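Local coordinates for protein diphosphomevalonate decarboxylase, putative (Trypanosoma brucei, PDB 2HKE) that probably catalyses the ATP-dependent decarboxylation of (R)-5-diphosphomevalonate to isopentenyl diphosphate, a step of the mevalonate pathway to isoprenoids and sterols, at residues Phe237-Leu251 with Asn280-Ala294. The protein carries 1 engineered substitution. Residues are numbered along the deposited sequence; the frame is centred on the assembly and turned at random.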
loop_
_atom_site.group_PDB
_atom_site.type_symbol
_atom_site.label_atom_id
_atom_site.label_comp_id
_atom_site.label_asym_id
_atom_site.label_seq_id
_atom_site.Cartn_x
_atom_site.Cartn_y
_atom_site.Cartn_z
ATOM N N PHE A 237 20.437 -3.337 3.435
ATOM C CA PHE A 237 19.556 -2.197 3.473
ATOM C C PHE A 237 19.918 -1.165 2.434
ATOM O O PHE A 237 19.033 -0.618 1.777
ATOM C CB PHE A 237 19.549 -1.544 4.853
ATOM C CG PHE A 237 18.680 -0.368 4.910
ATOM C CD1 PHE A 237 17.301 -0.532 5.069
ATOM C CD2 PHE A 237 19.183 0.895 4.747
ATOM C CE1 PHE A 237 16.474 0.571 5.056
ATOM C CE2 PHE A 237 18.335 1.993 4.756
ATOM C CZ PHE A 237 16.948 1.782 4.911
ATOM N N ALA A 238 21.201 -0.846 2.320
ATOM C CA ALA A 238 21.601 0.196 1.368
ATOM C C ALA A 238 21.139 -0.070 -0.074
ATOM O O ALA A 238 20.629 0.836 -0.742
ATOM C CB ALA A 238 23.130 0.437 1.438
ATOM N N THR A 239 21.311 -1.306 -0.560
ATOM C CA THR A 239 20.883 -1.675 -1.908
ATOM C C THR A 239 19.372 -1.600 -2.001
ATOM O O THR A 239 18.812 -1.052 -2.984
ATOM C CB THR A 239 21.398 -3.069 -2.297
ATOM O OG1 THR A 239 22.841 -3.033 -2.276
ATOM C CG2 THR A 239 20.906 -3.447 -3.712
ATOM N N PHE A 240 18.703 -2.119 -0.984
ATOM C CA PHE A 240 17.240 -2.045 -0.945
ATOM C C PHE A 240 16.759 -0.586 -1.022
ATOM O O PHE A 240 15.853 -0.212 -1.815
ATOM C CB PHE A 240 16.706 -2.722 0.320
ATOM C CG PHE A 240 15.230 -2.515 0.529
ATOM C CD1 PHE A 240 14.305 -3.229 -0.206
ATOM C CD2 PHE A 240 14.773 -1.536 1.428
ATOM C CE1 PHE A 240 12.960 -3.003 -0.044
ATOM C CE2 PHE A 240 13.396 -1.286 1.541
ATOM C CZ PHE A 240 12.512 -2.044 0.814
ATOM N N ALA A 241 17.372 0.248 -0.192
ATOM C CA ALA A 241 17.033 1.661 -0.091
ATOM C C ALA A 241 17.243 2.407 -1.411
ATOM O O ALA A 241 16.412 3.221 -1.825
ATOM C CB ALA A 241 17.853 2.321 1.024
ATOM N N GLU A 242 18.354 2.119 -2.041
ATOM C CA GLU A 242 18.667 2.665 -3.346
ATOM C C GLU A 242 17.644 2.319 -4.431
ATOM O O GLU A 242 17.210 3.220 -5.182
ATOM C CB GLU A 242 20.113 2.222 -3.748
ATOM C CG GLU A 242 21.176 2.875 -2.915
ATOM C CD GLU A 242 22.492 2.050 -2.831
ATOM O OE1 GLU A 242 22.671 1.106 -3.640
ATOM O OE2 GLU A 242 23.364 2.396 -1.976
ATOM N N ILE A 243 17.239 1.053 -4.493
ATOM C CA ILE A 243 16.176 0.611 -5.425
ATOM C C ILE A 243 14.905 1.368 -5.121
ATOM O O ILE A 243 14.213 1.851 -6.027
ATOM C CB ILE A 243 15.914 -0.928 -5.347
ATOM C CG1 ILE A 243 17.111 -1.669 -5.892
ATOM C CG2 ILE A 243 14.551 -1.336 -6.015
ATOM C CD1 ILE A 243 17.340 -1.414 -7.393
ATOM N N ALA A 244 14.532 1.444 -3.834
ATOM C CA ALA A 244 13.258 2.096 -3.507
ATOM C C ALA A 244 13.229 3.584 -3.967
ATOM O O ALA A 244 12.215 4.102 -4.468
ATOM C CB ALA A 244 12.984 1.979 -2.022
ATOM N N MET A 245 14.348 4.296 -3.786
ATOM C CA MET A 245 14.411 5.699 -4.171
ATOM C C MET A 245 14.473 5.841 -5.695
ATOM O O MET A 245 13.911 6.771 -6.243
ATOM C CB MET A 245 15.613 6.377 -3.517
ATOM C CG MET A 245 15.361 6.562 -2.008
ATOM S SD MET A 245 16.572 7.433 -1.064
ATOM C CE MET A 245 17.870 6.217 -0.937
ATOM N N LEU A 246 15.143 4.925 -6.370
ATOM C CA LEU A 246 15.170 4.961 -7.851
ATOM C C LEU A 246 13.790 4.744 -8.408
ATOM O O LEU A 246 13.357 5.433 -9.299
ATOM C CB LEU A 246 16.073 3.868 -8.400
ATOM C CG LEU A 246 17.564 4.122 -8.260
ATOM C CD1 LEU A 246 18.340 2.816 -8.574
ATOM C CD2 LEU A 246 17.972 5.268 -9.185
ATOM N N GLU A 247 13.059 3.824 -7.827
ATOM C CA GLU A 247 11.710 3.517 -8.280
ATOM C C GLU A 247 10.770 4.673 -8.035
ATOM O O GLU A 247 9.950 5.049 -8.889
ATOM C CB GLU A 247 11.218 2.271 -7.548
ATOM C CG GLU A 247 11.649 0.968 -8.192
ATOM C CD GLU A 247 10.904 0.709 -9.486
ATOM O OE1 GLU A 247 9.661 0.512 -9.439
ATOM O OE2 GLU A 247 11.547 0.769 -10.573
ATOM N N SER A 248 10.873 5.277 -6.860
ATOM C CA SER A 248 10.062 6.437 -6.534
ATOM C C SER A 248 10.345 7.580 -7.464
ATOM O O SER A 248 9.432 8.221 -7.982
ATOM C CB SER A 248 10.379 6.861 -5.108
ATOM O OG SER A 248 9.573 7.967 -4.718
ATOM N N ASP A 249 11.632 7.854 -7.686
ATOM C CA ASP A 249 12.007 8.920 -8.632
ATOM C C ASP A 249 11.423 8.647 -10.012
ATOM O O ASP A 249 10.878 9.592 -10.667
ATOM C CB ASP A 249 13.539 9.032 -8.749
ATOM C CG ASP A 249 14.208 9.543 -7.501
ATOM O OD1 ASP A 249 13.562 10.090 -6.575
ATOM O OD2 ASP A 249 15.468 9.437 -7.466
ATOM N N ASP A 250 11.514 7.402 -10.456
ATOM C CA ASP A 250 11.054 7.038 -11.804
ATOM C C ASP A 250 9.544 7.216 -11.977
ATOM O O ASP A 250 9.086 7.724 -13.029
ATOM C CB ASP A 250 11.481 5.627 -12.203
ATOM C CG ASP A 250 12.962 5.499 -12.587
ATOM O OD1 ASP A 250 13.710 6.506 -12.678
ATOM O OD2 ASP A 250 13.395 4.324 -12.845
ATOM N N LEU A 251 8.747 6.842 -10.979
ATOM C CA LEU A 251 7.309 7.038 -11.077
ATOM C C LEU A 251 6.965 8.520 -11.140
ATOM O O LEU A 251 6.103 8.943 -11.930
ATOM C CB LEU A 251 6.626 6.394 -9.882
ATOM C CG LEU A 251 5.116 6.557 -9.787
ATOM C CD1 LEU A 251 4.434 6.068 -11.088
ATOM C CD2 LEU A 251 4.553 5.772 -8.577
ATOM N N ASN A 280 21.540 11.361 4.293
ATOM C CA ASN A 280 22.340 10.215 3.935
ATOM C C ASN A 280 23.736 10.728 3.575
ATOM O O ASN A 280 24.744 10.105 3.913
ATOM C CB ASN A 280 21.702 9.524 2.746
ATOM C CG ASN A 280 20.508 8.666 3.118
ATOM O OD1 ASN A 280 20.360 8.224 4.288
ATOM N ND2 ASN A 280 19.641 8.406 2.123
ATOM N N ALA A 281 23.778 11.857 2.890
ATOM C CA ALA A 281 25.073 12.482 2.512
ATOM C C ALA A 281 25.917 12.799 3.765
ATOM O O ALA A 281 27.122 12.464 3.816
ATOM C CB ALA A 281 24.825 13.714 1.625
ATOM N N LYS A 282 25.274 13.378 4.783
ATOM C CA LYS A 282 25.940 13.744 6.042
ATOM C C LYS A 282 26.347 12.523 6.840
ATOM O O LYS A 282 27.400 12.489 7.461
ATOM C CB LYS A 282 25.028 14.545 6.953
ATOM C CG LYS A 282 24.977 15.971 6.802
ATOM C CD LYS A 282 26.287 16.724 7.175
ATOM C CE LYS A 282 25.959 18.204 7.066
ATOM N NZ LYS A 282 27.089 19.009 6.497
ATOM N N LYS A 283 25.532 11.500 6.789
ATOM C CA LYS A 283 25.824 10.249 7.466
ATOM C C LYS A 283 26.925 9.498 6.767
ATOM O O LYS A 283 27.618 8.721 7.390
ATOM C CB LYS A 283 24.576 9.386 7.496
ATOM C CG LYS A 283 23.495 9.923 8.390
ATOM C CD LYS A 283 23.734 9.623 9.846
ATOM C CE LYS A 283 23.245 8.279 10.234
ATOM N NZ LYS A 283 23.590 8.098 11.678
ATOM N N GLY A 284 27.117 9.721 5.463
ATOM C CA GLY A 284 28.079 8.958 4.723
ATOM C C GLY A 284 27.609 7.587 4.296
ATOM O O GLY A 284 28.400 6.745 3.887
ATOM N N ARG A 285 26.305 7.338 4.414
ATOM C CA ARG A 285 25.742 6.103 3.969
ATOM C C ARG A 285 24.245 6.287 3.773
ATOM O O ARG A 285 23.646 7.258 4.229
ATOM C CB ARG A 285 25.999 4.960 4.980
ATOM C CG ARG A 285 25.296 5.156 6.284
ATOM C CD ARG A 285 25.625 4.036 7.235
ATOM N NE ARG A 285 25.128 4.333 8.561
ATOM C CZ ARG A 285 23.951 3.955 9.063
ATOM N NH1 ARG A 285 23.099 3.229 8.377
ATOM N NH2 ARG A 285 23.629 4.333 10.293
ATOM N N THR A 286 23.670 5.339 3.073
ATOM C CA THR A 286 22.223 5.311 2.836
ATOM C C THR A 286 21.551 4.703 4.078
ATOM O O THR A 286 21.400 3.490 4.198
ATOM C CB THR A 286 21.899 4.572 1.590
ATOM O OG1 THR A 286 22.631 5.158 0.475
ATOM C CG2 THR A 286 20.345 4.665 1.312
ATOM N N ALA A 287 21.229 5.589 5.019
ATOM C CA ALA A 287 20.579 5.209 6.257
ATOM C C ALA A 287 19.051 5.226 6.167
ATOM O O ALA A 287 18.339 4.630 7.003
ATOM C CB ALA A 287 21.083 6.125 7.384
ATOM N N LEU A 288 18.527 5.955 5.189
ATOM C CA LEU A 288 17.096 6.323 5.176
ATOM C C LEU A 288 16.671 6.327 3.720
ATOM O O LEU A 288 17.399 6.833 2.884
ATOM C CB LEU A 288 16.871 7.705 5.838
ATOM C CG LEU A 288 15.451 8.230 5.990
ATOM C CD1 LEU A 288 14.551 7.242 6.860
ATOM C CD2 LEU A 288 15.436 9.650 6.599
ATOM N N ALA A 289 15.518 5.720 3.415
ATOM C CA ALA A 289 14.965 5.713 2.077
ATOM C C ALA A 289 13.587 6.297 2.078
ATOM O O ALA A 289 12.837 6.144 3.058
ATOM C CB ALA A 289 14.879 4.263 1.506
ATOM N N TYR A 290 13.251 7.004 0.990
ATOM C CA TYR A 290 11.888 7.522 0.743
ATOM C C TYR A 290 11.235 6.701 -0.380
ATOM O O TYR A 290 11.917 6.140 -1.244
ATOM C CB TYR A 290 11.900 9.008 0.373
ATOM C CG TYR A 290 12.689 9.328 -0.861
ATOM C CD1 TYR A 290 12.167 9.047 -2.147
ATOM C CD2 TYR A 290 13.991 9.856 -0.762
ATOM C CE1 TYR A 290 12.963 9.297 -3.293
ATOM C CE2 TYR A 290 14.751 10.129 -1.887
ATOM C CZ TYR A 290 14.223 9.866 -3.147
ATOM O OH TYR A 290 15.034 10.131 -4.242
ATOM N N THR A 291 9.903 6.676 -0.363
ATOM C CA THR A 291 9.139 6.336 -1.532
ATOM C C THR A 291 7.812 7.071 -1.488
ATOM O O THR A 291 7.252 7.246 -0.423
ATOM C CB THR A 291 8.982 4.831 -1.738
ATOM O OG1 THR A 291 8.484 4.608 -3.052
ATOM C CG2 THR A 291 8.007 4.203 -0.746
ATOM N N PHE A 292 7.365 7.532 -2.652
ATOM C CA PHE A 292 6.058 8.098 -2.861
ATOM C C PHE A 292 5.273 7.178 -3.776
ATOM O O PHE A 292 5.843 6.612 -4.702
ATOM C CB PHE A 292 6.168 9.506 -3.519
ATOM C CG PHE A 292 6.899 10.504 -2.653
ATOM C CD1 PHE A 292 8.270 10.474 -2.588
ATOM C CD2 PHE A 292 6.212 11.432 -1.867
ATOM C CE1 PHE A 292 8.976 11.351 -1.805
ATOM C CE2 PHE A 292 6.902 12.292 -1.063
ATOM C CZ PHE A 292 8.277 12.252 -1.010
ATOM N N ASP A 293 3.971 7.067 -3.533
ATOM C CA ASP A 293 3.086 6.191 -4.331
ATOM C C ASP A 293 1.850 6.943 -4.883
ATOM O O ASP A 293 0.725 6.740 -4.459
ATOM C CB ASP A 293 2.662 5.001 -3.454
ATOM C CG ASP A 293 2.540 3.658 -4.235
ATOM O OD1 ASP A 293 3.435 3.294 -5.031
ATOM O OD2 ASP A 293 1.488 2.978 -4.076
ATOM N N ALA A 294 2.014 7.804 -5.858
ATOM C CA ALA A 294 0.799 8.436 -6.467
ATOM C C ALA A 294 0.072 9.348 -5.485
ATOM O O ALA A 294 -1.165 9.431 -5.425
ATOM C CB ALA A 294 -0.199 7.403 -7.103
HETATM O O HOH W 1 9.928 2.887 -4.318
HETATM O O HOH W 2 6.969 8.051 -6.788
#
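Helix 237-251 runs roughly parallel to strand 288-291, their axes 7.0 Å apart at closest and inclined by 27°; A238, A241, M245 and S248 have their CA atoms nearest those of T286, A289, Y290 and T291. In the C-terminal GHMP-type domain the helix packs along an edge strand of a five-stranded mixed sheet, on the side away from strand 298-303, and Y290 N and O are buried without a partner in the model. Contact is tight where A241 CB lies 3.4 Å from T286 CG2 and also meets A289 CB. F237 brings its ring edge to T286 O. M245 lies across the face of Y290, with CG 3.6 Å from the ring centroid and nearly on the normal; SD sits obliquely in a Met-aromatic contact. A bend at chi3 then turns M245 CE toward T286 CG2, tip to tip. Y290 OH donates a 2.8 Å bond to D249 OD1 on the syn side of the carboxylate, and the ring also packs on I273 and K277 of helix 267-283. One water accepts from T291 OG1, itself also hydrogen-bonded to K18 NZ, and donates to A244 O; a second joins the carbonyls S248 O and F292 O. S248 OG, turned away from its own N (chi1 -178°), reaches across to accept F292 N-H (OG to N 3.1 Å, 159°), and lies in the plane of the F292 ring, 3.5 Å from CD1.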